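Local structure of carbonic anhydrase (5SWC) at residues Ile53-Cys58 with Asn66-Ser71; Asp75-Arg80 with Val105-Asn110; Ile202-Ile205 with Val210-Tyr213; Ile112-His117 with Lys179-Tyr184; Gly121-Leu126 with Val168-Asn173. The protein catalyses the reversible, zinc-dependent hydration of carbon dioxide and supplies CO2 to RuBisCO inside the carboxysome. One frame throughout, in Å; residues are numbered along the deposited sequence.

Contact 1 (Ile53-Cys58 with Asn66-Ser71). With ZN (zinc ion), chain G.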
# COMPACT_ATOMS: atom_id res chain seq x y z
N ILE A 53 -8.92 15.29 26.85
CA ILE A 53 -7.52 15.24 26.40
C ILE A 53 -7.21 13.95 25.67
O ILE A 53 -7.59 12.86 26.12
CB ILE A 53 -6.56 15.41 27.59
CG1 ILE A 53 -6.87 16.73 28.30
CG2 ILE A 53 -5.08 15.28 27.13
CD1 ILE A 53 -6.06 17.02 29.45
N LEU A 54 -6.55 14.05 24.50
CA LEU A 54 -5.98 12.93 23.78
C LEU A 54 -4.50 12.87 24.13
O LEU A 54 -3.75 13.84 23.92
CB LEU A 54 -6.13 13.11 22.27
CG LEU A 54 -5.30 12.16 21.39
CD1 LEU A 54 -5.61 10.70 21.61
CD2 LEU A 54 -5.48 12.51 19.88
N PHE A 55 -4.11 11.79 24.79
CA PHE A 55 -2.74 11.64 25.31
C PHE A 55 -2.07 10.52 24.55
O PHE A 55 -2.51 9.38 24.59
CB PHE A 55 -2.80 11.33 26.84
CG PHE A 55 -1.55 11.64 27.58
CD1 PHE A 55 -0.51 10.73 27.63
CD2 PHE A 55 -1.44 12.82 28.27
CE1 PHE A 55 0.65 11.05 28.33
CE2 PHE A 55 -0.27 13.13 28.98
CZ PHE A 55 0.75 12.21 28.99
N ILE A 56 -1.01 10.84 23.82
CA ILE A 56 -0.27 9.90 23.00
C ILE A 56 1.03 9.64 23.70
O ILE A 56 1.79 10.59 23.96
CB ILE A 56 -0.02 10.49 21.59
CG1 ILE A 56 -1.32 10.79 20.89
CG2 ILE A 56 0.90 9.58 20.78
CD1 ILE A 56 -1.24 11.86 19.82
N CYS A 57 1.33 8.39 24.04
CA CYS A 57 2.56 8.13 24.74
C CYS A 57 3.13 6.77 24.40
O CYS A 57 2.56 6.02 23.60
CB CYS A 57 2.33 8.29 26.24
SG CYS A 57 1.38 7.03 27.06
N CYS A 58 4.29 6.45 24.94
CA CYS A 58 4.92 5.19 24.61
C CYS A 58 4.32 4.02 25.33
O CYS A 58 3.82 4.14 26.45
CB CYS A 58 6.43 5.30 24.90
SG CYS A 58 7.45 3.92 24.26
N ASN A 66 -2.06 8.24 33.39
CA ASN A 66 -2.97 8.63 34.44
C ASN A 66 -2.28 8.87 35.77
O ASN A 66 -2.66 9.75 36.54
CB ASN A 66 -4.10 7.62 34.57
CG ASN A 66 -5.07 7.69 33.38
OD1 ASN A 66 -5.89 8.60 33.31
ND2 ASN A 66 -5.00 6.72 32.48
N LEU A 67 -1.25 8.10 36.04
CA LEU A 67 -0.47 8.28 37.27
C LEU A 67 0.30 9.59 37.22
O LEU A 67 0.25 10.36 38.18
CB LEU A 67 0.50 7.11 37.43
CG LEU A 67 1.51 7.25 38.60
CD1 LEU A 67 0.84 7.18 39.93
CD2 LEU A 67 2.59 6.20 38.44
N ILE A 68 1.01 9.85 36.13
CA ILE A 68 1.87 11.02 36.11
C ILE A 68 1.08 12.32 36.11
O ILE A 68 1.60 13.34 36.55
CB ILE A 68 2.92 10.99 34.98
CG1 ILE A 68 2.27 11.12 33.62
CG2 ILE A 68 3.73 9.70 35.05
CD1 ILE A 68 3.31 11.12 32.50
N THR A 69 -0.17 12.28 35.67
CA THR A 69 -1.03 13.48 35.71
C THR A 69 -2.11 13.44 36.79
O THR A 69 -2.91 14.36 36.90
CB THR A 69 -1.76 13.69 34.38
OG1 THR A 69 -2.60 12.56 34.07
CG2 THR A 69 -0.73 13.92 33.26
N GLN A 70 -2.08 12.40 37.63
CA GLN A 70 -3.10 12.21 38.68
C GLN A 70 -4.53 12.45 38.13
O GLN A 70 -5.35 13.14 38.72
CB GLN A 70 -2.80 13.08 39.91
CG GLN A 70 -1.52 12.66 40.61
CD GLN A 70 -1.66 11.34 41.30
OE1 GLN A 70 -2.32 11.27 42.34
NE2 GLN A 70 -1.05 10.29 40.75
N SER A 71 -4.76 11.81 36.99
CA SER A 71 -6.03 11.91 36.30
C SER A 71 -7.02 10.92 36.85
O SER A 71 -6.64 9.88 37.38
CB SER A 71 -5.88 11.69 34.82
OG SER A 71 -5.29 12.79 34.19
ZN ZN G . 9.58 4.54 24.81
O HOH W 1 10.61 2.87 25.50
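This is a light, buried apolar contact in which Phe55, on strand 53-58, sets its ring against Thr69 and Ile68 in the last turn of helix 65-69. Phe55 CE2 lies 4.4 Å from Thr69 CG2, so the methyl branch of the threonine does the touching while its hydroxyl serves elsewhere. The rim atom Phe55 CZ comes to 4.5 Å from Ile68 CD1, but Ile68 is modelled in two conformers and that approach is the less certain of the two. Both methyls reach the ring at a slant. Phe55 turns its CG anti to the backbone N (chi1 -159°), which carries the ring off the strand toward the helix; its other neighbours there include Pro65 and Cys115.

The hydrogen bond of Thr69 OG1 with Pro65 O occupies the hydroxyl, consistent with the methyl facing the ring; Ser71 OG lies 2.7 Å from Thr69 OG1. Just beyond, Gln70 takes a positive phi and closes the helix in a Schellman motif, with Ser71 N bonded to Asn66 O at 3.0 Å. Leu67 O is gripped twice, by Gln70 N and by the same residue's side-chain NE2. The amide bond, Gln70 NE2 to Leu67 O, is 2.9 Å long, nearly straight at 169°, and falls on a lone pair in the carbonyl plane. Leu23 of the second subunit packs on Thr69 and Ser71.

At its C-terminal end the strand delivers Cys58, whose SG binds zinc at 2.3 Å. Strand 53-58, helix 65-69 and strand 76-81 form a beta-alpha-beta unit, with the metal at the end of its first strand as in beta-class carbonic anhydrases.

Contact 2 (Asp75-Arg80 with Val105-Asn110)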
# COMPACT_ATOMS: atom_id res chain seq x y z
N ASP A 75 -10.84 10.82 32.05
CA ASP A 75 -10.19 12.07 31.65
C ASP A 75 -9.35 11.97 30.38
O ASP A 75 -9.33 12.93 29.60
CB ASP A 75 -9.27 12.57 32.77
CG ASP A 75 -10.01 13.13 33.99
OD1 ASP A 75 -11.25 13.26 34.01
OD2 ASP A 75 -9.27 13.48 34.97
N LEU A 76 -8.60 10.88 30.21
CA LEU A 76 -7.58 10.78 29.14
C LEU A 76 -7.94 9.67 28.19
O LEU A 76 -8.04 8.50 28.59
CB LEU A 76 -6.21 10.45 29.73
CG LEU A 76 -5.65 11.41 30.79
CD1 LEU A 76 -4.22 11.00 31.11
CD2 LEU A 76 -5.69 12.85 30.34
N PHE A 77 -8.11 10.04 26.92
CA PHE A 77 -8.25 9.04 25.83
C PHE A 77 -6.82 8.81 25.36
O PHE A 77 -6.13 9.78 25.02
CB PHE A 77 -9.12 9.63 24.74
CG PHE A 77 -9.41 8.71 23.59
CD1 PHE A 77 -10.56 7.95 23.56
CD2 PHE A 77 -8.55 8.65 22.50
CE1 PHE A 77 -10.83 7.12 22.47
CE2 PHE A 77 -8.86 7.81 21.38
CZ PHE A 77 -9.98 7.09 21.39
N VAL A 78 -6.34 7.58 25.35
CA VAL A 78 -4.91 7.31 25.29
C VAL A 78 -4.54 6.44 24.08
O VAL A 78 -5.14 5.37 23.87
CB VAL A 78 -4.42 6.63 26.57
CG1 VAL A 78 -2.95 6.33 26.47
CG2 VAL A 78 -4.70 7.51 27.79
N ILE A 79 -3.55 6.85 23.31
CA ILE A 79 -2.91 6.07 22.28
C ILE A 79 -1.54 5.67 22.78
O ILE A 79 -0.80 6.54 23.23
CB ILE A 79 -2.77 6.90 20.99
CG1 ILE A 79 -4.15 7.20 20.38
CG2 ILE A 79 -1.83 6.23 20.01
CD1 ILE A 79 -4.12 8.18 19.23
N ARG A 80 -1.19 4.38 22.72
CA ARG A 80 0.16 3.97 23.08
C ARG A 80 0.75 3.03 22.08
O ARG A 80 0.12 2.04 21.69
CB ARG A 80 0.17 3.25 24.45
CG ARG A 80 -0.35 4.13 25.56
CD ARG A 80 -0.27 3.56 26.95
NE ARG A 80 1.12 3.43 27.38
CZ ARG A 80 1.50 3.01 28.59
NH1 ARG A 80 0.62 2.71 29.53
NH2 ARG A 80 2.80 2.85 28.82
N VAL A 105 -13.27 13.82 16.44
CA VAL A 105 -14.52 13.96 15.72
C VAL A 105 -15.72 13.40 16.50
O VAL A 105 -16.76 14.04 16.59
CB VAL A 105 -14.43 13.31 14.33
CG1 VAL A 105 -15.76 13.44 13.63
CG2 VAL A 105 -13.33 14.00 13.53
N ALA A 106 -15.58 12.20 17.04
CA ALA A 106 -16.65 11.58 17.81
C ALA A 106 -16.70 12.10 19.25
O ALA A 106 -17.81 12.28 19.80
CB ALA A 106 -16.51 10.09 17.81
N LEU A 107 -15.54 12.32 19.86
CA LEU A 107 -15.51 12.77 21.27
C LEU A 107 -15.18 14.26 21.47
O LEU A 107 -15.20 14.76 22.59
CB LEU A 107 -14.50 11.92 22.06
CG LEU A 107 -14.66 10.39 21.97
CD1 LEU A 107 -13.56 9.70 22.78
CD2 LEU A 107 -16.00 9.96 22.47
N GLU A 108 -14.94 15.01 20.40
CA GLU A 108 -14.75 16.46 20.52
C GLU A 108 -13.65 16.90 21.53
O GLU A 108 -13.76 17.94 22.20
CB GLU A 108 -16.09 17.14 20.82
CG GLU A 108 -17.17 16.94 19.74
CD GLU A 108 -18.52 17.54 20.12
OE1 GLU A 108 -18.80 18.70 19.76
OE2 GLU A 108 -19.31 16.83 20.78
N ILE A 109 -12.58 16.11 21.64
CA ILE A 109 -11.41 16.50 22.42
C ILE A 109 -10.79 17.76 21.82
O ILE A 109 -10.77 17.89 20.60
CB ILE A 109 -10.44 15.34 22.49
CG1 ILE A 109 -10.98 14.37 23.54
CG2 ILE A 109 -9.05 15.79 22.87
CD1 ILE A 109 -10.40 13.05 23.47
N ASN A 110 -10.26 18.65 22.67
CA ASN A 110 -9.67 19.90 22.18
C ASN A 110 -8.20 20.10 22.59
O ASN A 110 -7.65 21.18 22.36
CB ASN A 110 -10.52 21.11 22.53
CG ASN A 110 -10.74 21.29 24.02
OD1 ASN A 110 -10.02 20.74 24.86
ND2 ASN A 110 -11.77 22.06 24.36
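Phe77 overlaps the CD1 methyl of Leu107, which comes to the ring at a slant, and the two side chains cross at about a right angle. The contact belongs to the alpha/beta core of the beta-carbonic anhydrase fold: strand 76-81, the last parallel strand of the sheet on this side within the chain, meets the turn that leaves helix 95-106. Leu107 CD1 sits 3.6 Å from Phe77 CD1, and the neighbouring ring atom Phe77 CE1 is also within packing distance, so a single methyl rests against one ring bond.

Phe77 carries its CG anti to the backbone N (chi1 -177°) and thereby stands the ring off the sheet, where it is also touched by Leu54 of the adjoining strand and by Ala103 of helix 95-106, the residue to which Ile109 is tied by its backbone. Glu108, between the two hydrophobic residues, has a positive phi of 54° as the chain leaves the helix. That turn lets Leu107 and Ile109 both point at the strand while the glutamate faces solvent.

On the far side of strand 76-81 lies the second subunit, whose Ser59 touches Phe77; backbone bonds from Val78 and Arg80 run to it, consistent with the sheet continuing into the second subunit, as in beta-carbonic anhydrase dimers. Arg80 NH2 turns back within its own chain to Cys58 O, the carbonyl of a zinc ligand. The second touch across the contact is lower on the phenylalanine: though Ile109 has two conformers and this approach is less certain, Phe77 CB lies 3.9 Å from Ile109 CD1.

Contact 3 (Ile202-Ile205 with Val210-Tyr213)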
# COMPACT_ATOMS: atom_id res chain seq x y z
N ILE A 202 7.99 15.85 27.43
CA ILE A 202 9.02 14.84 27.69
C ILE A 202 8.91 14.46 29.17
O ILE A 202 9.10 15.30 30.07
CB ILE A 202 10.43 15.36 27.45
CG1 ILE A 202 10.64 15.89 26.05
CG2 ILE A 202 11.46 14.26 27.78
CD1 ILE A 202 11.94 16.71 25.90
N TYR A 203 8.61 13.17 29.42
CA TYR A 203 8.56 12.66 30.80
C TYR A 203 9.93 12.10 31.17
O TYR A 203 10.43 11.15 30.57
CB TYR A 203 7.46 11.60 30.91
CG TYR A 203 7.48 10.77 32.17
CD1 TYR A 203 7.58 11.36 33.42
CD2 TYR A 203 7.33 9.40 32.12
CE1 TYR A 203 7.58 10.59 34.58
CE2 TYR A 203 7.35 8.62 33.26
CZ TYR A 203 7.47 9.23 34.48
OH TYR A 203 7.45 8.47 35.63
N ARG A 204 10.57 12.72 32.15
CA ARG A 204 11.89 12.32 32.66
C ARG A 204 11.66 11.39 33.84
O ARG A 204 11.29 11.82 34.95
CB ARG A 204 12.71 13.55 33.03
CG ARG A 204 12.87 14.44 31.87
CD ARG A 204 13.74 15.62 32.13
NE ARG A 204 15.14 15.21 32.20
CZ ARG A 204 16.02 15.68 33.06
NH1 ARG A 204 15.63 16.61 33.95
NH2 ARG A 204 17.29 15.27 33.03
N ILE A 205 11.90 10.11 33.61
CA ILE A 205 11.50 9.06 34.56
C ILE A 205 12.25 9.18 35.89
O ILE A 205 11.64 9.23 36.95
CB ILE A 205 11.76 7.68 33.94
CG1 ILE A 205 10.87 7.43 32.71
CG2 ILE A 205 11.53 6.58 34.99
CD1 ILE A 205 11.28 6.23 31.94
N VAL A 210 8.24 16.69 34.02
CA VAL A 210 7.91 16.79 32.60
C VAL A 210 8.42 18.11 32.08
O VAL A 210 8.34 19.14 32.74
CB VAL A 210 6.41 16.69 32.41
CG1 VAL A 210 6.01 17.01 30.98
CG2 VAL A 210 5.93 15.30 32.77
N LEU A 211 8.94 18.07 30.87
CA LEU A 211 9.31 19.30 30.13
C LEU A 211 8.33 19.41 28.97
O LEU A 211 7.98 18.43 28.32
CB LEU A 211 10.73 19.19 29.56
CG LEU A 211 11.85 18.98 30.58
CD1 LEU A 211 13.18 18.97 29.80
CD2 LEU A 211 11.84 20.06 31.61
N ALA A 212 7.89 20.62 28.69
CA ALA A 212 6.91 20.92 27.65
C ALA A 212 7.49 21.84 26.60
O ALA A 212 8.19 22.80 26.91
CB ALA A 212 5.71 21.60 28.31
N TYR A 213 7.16 21.58 25.33
CA TYR A 213 7.66 22.44 24.26
C TYR A 213 6.82 23.71 24.14
O TYR A 213 5.62 23.65 23.95
CB TYR A 213 7.61 21.69 22.95
CG TYR A 213 8.34 22.37 21.83
CD1 TYR A 213 9.71 22.58 21.86
CD2 TYR A 213 7.67 22.78 20.68
CE1 TYR A 213 10.36 23.15 20.83
CE2 TYR A 213 8.32 23.38 19.64
CZ TYR A 213 9.66 23.56 19.71
OH TYR A 213 10.37 24.14 18.66
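Ile202 pairs with Leu211 through two backbone bonds. Ile202 N gives a hydrogen to Leu211 O at 2.7 Å, nearly straight at 167° and in the carbonyl plane. In return Leu211 N reaches Ile202 O at 2.9 Å, with the donor tilted 16° from that carbonyl's plane. Ile202 O also receives a CA-H...O contact from Val210 CA at 3.2 Å, and Val210 CG1 lies close beside it. The two partners of this hydrogen-bonded pair lie next to each other on one face of the sheet, Ile202 CB 4.4 Å from Leu211 CB, with Phe220 touching both and helix 162-181 packing over Ile202.

Tyr203 follows on the other face, in a non-hydrogen-bonded pair with Val210. The ring atom Tyr203 CD1 is 4.3 Å from Val210 CG2, which comes in obliquely, while Ile205 CA stands 4.0 Å above the Tyr203 ring plane, shifted toward the rim. The zinc ligand His117 and Phe42 of the second subunit also pack on this tyrosine.

Arg204 lays its aliphatic part across Leu211, with Arg204 CD 4.1 Å from Leu211 CD1. A bend at its third torsion turns the guanidinium group to salt bridges with Glu207 of the turn and Glu209 at the start of the next strand, so the charged end bridges two glutamates while the methylenes cover the leucine.

Ile205 leaves the strand. Segments 202-204 and 210-213 run at 163° to each other, in a beta hairpin whose first strand is parallel to the strand carrying His117 and whose second adds an antiparallel strand to the sheet.

Contact 4 (Ile112-His117 with Lys179-Tyr184). With ZN (zinc ion), chain G.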
# COMPACT_ATOMS: atom_id res chain seq x y z
N ILE A 112 -4.44 17.89 22.55
CA ILE A 112 -3.65 16.73 22.19
C ILE A 112 -2.26 16.89 22.81
O ILE A 112 -1.64 17.94 22.63
CB ILE A 112 -3.47 16.55 20.68
CG1 ILE A 112 -4.85 16.44 20.04
CG2 ILE A 112 -2.62 15.33 20.38
CD1 ILE A 112 -4.82 16.38 18.48
N ILE A 113 -1.80 15.88 23.52
CA ILE A 113 -0.46 15.85 24.10
C ILE A 113 0.31 14.69 23.50
O ILE A 113 -0.12 13.54 23.64
CB ILE A 113 -0.48 15.71 25.62
CG1 ILE A 113 -1.27 16.86 26.24
CG2 ILE A 113 0.97 15.69 26.16
CD1 ILE A 113 -1.48 16.75 27.74
N VAL A 114 1.44 14.94 22.84
CA VAL A 114 2.38 13.91 22.44
C VAL A 114 3.43 13.86 23.54
O VAL A 114 4.16 14.84 23.76
CB VAL A 114 3.09 14.21 21.10
CG1 VAL A 114 4.07 13.12 20.78
CG2 VAL A 114 2.06 14.37 19.98
N CYS A 115 3.50 12.75 24.27
CA CYS A 115 4.39 12.59 25.39
C CYS A 115 5.43 11.51 25.07
O CYS A 115 5.11 10.33 24.91
CB CYS A 115 3.57 12.23 26.62
SG CYS A 115 4.56 12.02 28.11
N GLY A 116 6.67 11.92 24.99
CA GLY A 116 7.81 11.02 24.96
C GLY A 116 8.41 10.89 26.34
O GLY A 116 7.93 11.47 27.27
N HIS A 117 9.46 10.11 26.44
CA HIS A 117 10.07 9.88 27.74
C HIS A 117 11.53 9.49 27.64
O HIS A 117 12.00 8.96 26.63
CB HIS A 117 9.29 8.77 28.49
CG HIS A 117 9.50 7.42 27.87
ND1 HIS A 117 10.55 6.61 28.26
CD2 HIS A 117 8.95 6.83 26.78
CE1 HIS A 117 10.59 5.55 27.48
NE2 HIS A 117 9.64 5.65 26.55
N LYS A 179 4.62 17.79 13.85
CA LYS A 179 4.50 18.10 12.43
C LYS A 179 3.62 17.09 11.71
O LYS A 179 2.79 17.46 10.88
CB LYS A 179 5.88 18.16 11.77
CG LYS A 179 6.85 19.24 12.29
CD LYS A 179 6.29 20.62 12.11
CE LYS A 179 7.29 21.63 12.67
NZ LYS A 179 6.80 22.99 12.32
N ASN A 180 3.78 15.81 12.01
CA ASN A 180 2.95 14.79 11.42
C ASN A 180 1.47 14.99 11.72
O ASN A 180 0.60 14.86 10.83
CB ASN A 180 3.40 13.41 11.87
CG ASN A 180 4.79 13.03 11.37
OD1 ASN A 180 5.35 13.70 10.51
ND2 ASN A 180 5.34 11.92 11.89
N LEU A 181 1.15 15.29 12.99
CA LEU A 181 -0.22 15.51 13.38
C LEU A 181 -0.89 16.62 12.54
O LEU A 181 -2.09 16.53 12.24
CB LEU A 181 -0.27 15.86 14.84
CG LEU A 181 -0.22 14.67 15.75
CD1 LEU A 181 0.11 15.14 17.15
CD2 LEU A 181 -1.51 13.96 15.81
N GLN A 182 -0.14 17.65 12.22
CA GLN A 182 -0.69 18.80 11.53
C GLN A 182 -1.05 18.52 10.08
O GLN A 182 -1.61 19.37 9.40
CB GLN A 182 0.26 19.96 11.65
CG GLN A 182 0.24 20.47 13.10
CD GLN A 182 1.21 21.56 13.34
OE1 GLN A 182 1.00 22.69 12.96
NE2 GLN A 182 2.31 21.23 13.99
N THR A 183 -0.73 17.33 9.58
CA THR A 183 -1.17 16.93 8.23
C THR A 183 -2.55 16.27 8.22
O THR A 183 -3.09 16.01 7.13
CB THR A 183 -0.15 16.02 7.50
OG1 THR A 183 0.01 14.77 8.17
CG2 THR A 183 1.15 16.76 7.30
N TYR A 184 -3.13 15.93 9.38
CA TYR A 184 -4.43 15.27 9.38
C TYR A 184 -5.59 16.27 9.17
O TYR A 184 -5.57 17.34 9.79
CB TYR A 184 -4.65 14.53 10.69
CG TYR A 184 -3.87 13.23 10.79
CD1 TYR A 184 -2.53 13.26 11.08
CD2 TYR A 184 -4.45 11.99 10.50
CE1 TYR A 184 -1.80 12.08 11.13
CE2 TYR A 184 -3.72 10.84 10.56
CZ TYR A 184 -2.41 10.89 10.86
OH TYR A 184 -1.74 9.68 10.93
ZN ZN G . 9.58 4.54 24.81
O HOH W 1 10.61 2.87 25.50
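Asn180 O is gripped twice by Thr183: the hydroxyl OG1 bonds to it at 2.7 Å, in the carbonyl plane, and the backbone N at 3.1 Å. Thr183 OG1 is in turn hydrogen-bonded with Tyr89 N. These bonds tighten the end of helix 162-181, where Leu181 to Tyr184 form a type I beta turn, closed by Tyr184 N to Leu181 O, and Tyr184 then stands at the N-cap of helix 185-193.

The turn presents Leu181 to the sheet. Leu181 CD1 meets Val114 CG2 tip to tip at 3.5 Å, a snug approach, and also lies 4.2 Å from Ile112 CG2. One methyl therefore touches two alternate residues on the same face of strand 111-117. Val114 keeps CG1 anti to the backbone N (chi1 179°), which leaves CG2 as the branch that meets the leucine. Ile187 of helix 185-193 packs on both Leu181 and Ile112.

Farther along the strand His117 binds zinc through NE2 at 2.1 Å, and the metal-bound water lies at the edge of its ring, in plane. A parallel strand backed by a long helix and ending in a metal ligand belongs to the alpha/beta core of beta-class carbonic anhydrases, here leading to their Cys-His-Cys zinc site.

Contact 5 (Gly121-Leu126 with Val168-Asn173). With FMT (formic acid), chain O.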
# COMPACT_ATOMS: atom_id res chain seq x y z
N GLY A 121 13.20 3.08 24.28
CA GLY A 121 13.75 1.98 23.50
C GLY A 121 13.59 2.20 22.00
O GLY A 121 14.51 1.84 21.23
N ALA A 122 12.51 2.81 21.56
CA ALA A 122 12.31 3.11 20.15
C ALA A 122 13.36 4.08 19.65
O ALA A 122 13.85 3.98 18.52
CB ALA A 122 10.92 3.66 19.94
N MET A 123 13.76 5.00 20.51
CA MET A 123 14.74 5.98 20.13
C MET A 123 16.15 5.39 20.10
O MET A 123 16.94 5.71 19.24
CB MET A 123 14.65 7.20 21.06
CG MET A 123 13.35 7.96 20.87
SD MET A 123 12.97 8.49 19.18
CE MET A 123 11.89 7.24 18.61
N LYS A 124 16.47 4.50 21.03
CA LYS A 124 17.71 3.75 20.96
C LYS A 124 17.80 2.98 19.63
O LYS A 124 18.83 2.96 18.96
CB LYS A 124 17.83 2.82 22.15
CG LYS A 124 17.97 3.57 23.48
CD LYS A 124 18.09 2.55 24.63
CE LYS A 124 18.13 3.22 25.96
NZ LYS A 124 18.44 2.21 27.02
N GLY A 125 16.68 2.38 19.26
CA GLY A 125 16.58 1.65 18.00
C GLY A 125 16.81 2.55 16.79
O GLY A 125 17.52 2.19 15.85
N LEU A 126 16.15 3.70 16.81
CA LEU A 126 16.28 4.66 15.71
C LEU A 126 17.72 5.05 15.42
O LEU A 126 18.10 5.23 14.29
CB LEU A 126 15.45 5.90 16.06
CG LEU A 126 15.34 6.91 14.94
CD1 LEU A 126 14.50 6.37 13.80
CD2 LEU A 126 14.75 8.22 15.49
N VAL A 168 18.46 13.89 22.94
CA VAL A 168 18.05 14.76 21.84
C VAL A 168 17.08 14.03 20.91
O VAL A 168 16.10 14.60 20.44
CB VAL A 168 19.28 15.26 21.06
CG1 VAL A 168 18.91 15.84 19.75
CG2 VAL A 168 20.02 16.28 21.91
N ALA A 169 17.29 12.74 20.66
CA ALA A 169 16.35 11.97 19.82
C ALA A 169 14.99 11.91 20.45
O ALA A 169 13.99 12.04 19.70
CB ALA A 169 16.86 10.55 19.58
N VAL A 170 14.89 11.69 21.78
CA VAL A 170 13.59 11.68 22.44
C VAL A 170 12.86 13.02 22.18
O VAL A 170 11.66 13.06 21.85
CB VAL A 170 13.75 11.39 23.91
CG1 VAL A 170 12.49 11.73 24.70
CG2 VAL A 170 14.14 9.94 24.13
N ALA A 171 13.58 14.14 22.36
CA ALA A 171 12.96 15.46 22.22
C ALA A 171 12.56 15.74 20.77
O ALA A 171 11.43 16.17 20.48
CB ALA A 171 13.92 16.52 22.73
N GLU A 172 13.48 15.51 19.85
CA GLU A 172 13.22 15.76 18.43
C GLU A 172 12.11 14.84 17.90
O GLU A 172 11.33 15.23 17.02
CB GLU A 172 14.53 15.67 17.64
CG GLU A 172 15.50 16.80 17.89
CD GLU A 172 15.00 18.17 17.41
OE1 GLU A 172 14.02 18.29 16.64
OE2 GLU A 172 15.70 19.16 17.81
N ASN A 173 11.99 13.64 18.44
CA ASN A 173 10.93 12.74 18.01
C ASN A 173 9.57 13.33 18.32
O ASN A 173 8.66 13.21 17.48
CB ASN A 173 11.13 11.36 18.68
CG ASN A 173 10.09 10.37 18.28
OD1 ASN A 173 10.00 9.97 17.11
ND2 ASN A 173 9.33 9.88 19.27
C FMT O . 9.50 0.63 23.49
O1 FMT O . 9.42 0.69 24.73
O2 FMT O . 9.97 1.53 22.83
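The side-chain amide of Asn173 has the end of Met123 lying over one of its faces. Met123 SD is 3.6 Å from Asn173 CG, Met123 CE is equally close to that carbon, and both stand about equally high over the amide plane. The polar ends of the amide are held elsewhere, OD1 by Thr146 OG1 and ND2 by Gly83 O, and together these bonds fix its rotation. Another flat group, a formic acid molecule probably from the crystallisation liquor, touches the start of helix 121-126 through a weak bond from Ala122 N to its O2, and is also held by Gln49 of the second subunit.

Met123 gets over the amide by bending at its second and third torsions (chi2 -54°), which curls the thioether back across helix 162-181. Met123 SD is tight against Asn173 CB at 3.4 Å. Earlier in the side chain, Met123 CG packs 3.9 Å from Val170 CG2, and Met123 CB lies 4.3 Å from Ala169 CB, whose small size suits the close backbones. Replacing Met123 by an alanine removes CG, SD and CE and is likely to open a gap over the Asn173 amide and weaken the packing on Val170 CG2.

The two helix segments cross at 105°, their axes 9.4 Å apart. Helix 121-126 follows directly on the zinc ligand Cys120; the side chain of Met123 is about 4 Å from that of Cys120 and about 6 Å from the zinc ion, and this helix-helix packing probably contributes to the second shell of a beta-carbonic anhydrase zinc site.

In the fold
Contacts 1 to 4 hang on one sheet, and three of them interlock there: Ile56 N and O of contact 1 pair with Ile113 O and Cys115 N of contact 4, while Tyr203 N of contact 3 lies 2.8 Å from Gly116 O. Contact 2 joins the outer side, where Phe55 N is 2.9 Å from Phe77 O. Contacts 1 and 4 supply Cys58 and His117 to the same zinc ion and share its water; Cys120, just before 121-126, completes the protein ligands. Contact 5, nested in the loop that contact 4 closes, reaches contact 3 through Ile202 CD1, 3.7 Å from Ala171 CB. Contacts 2 and 5 are farthest apart, centres about 25 Å.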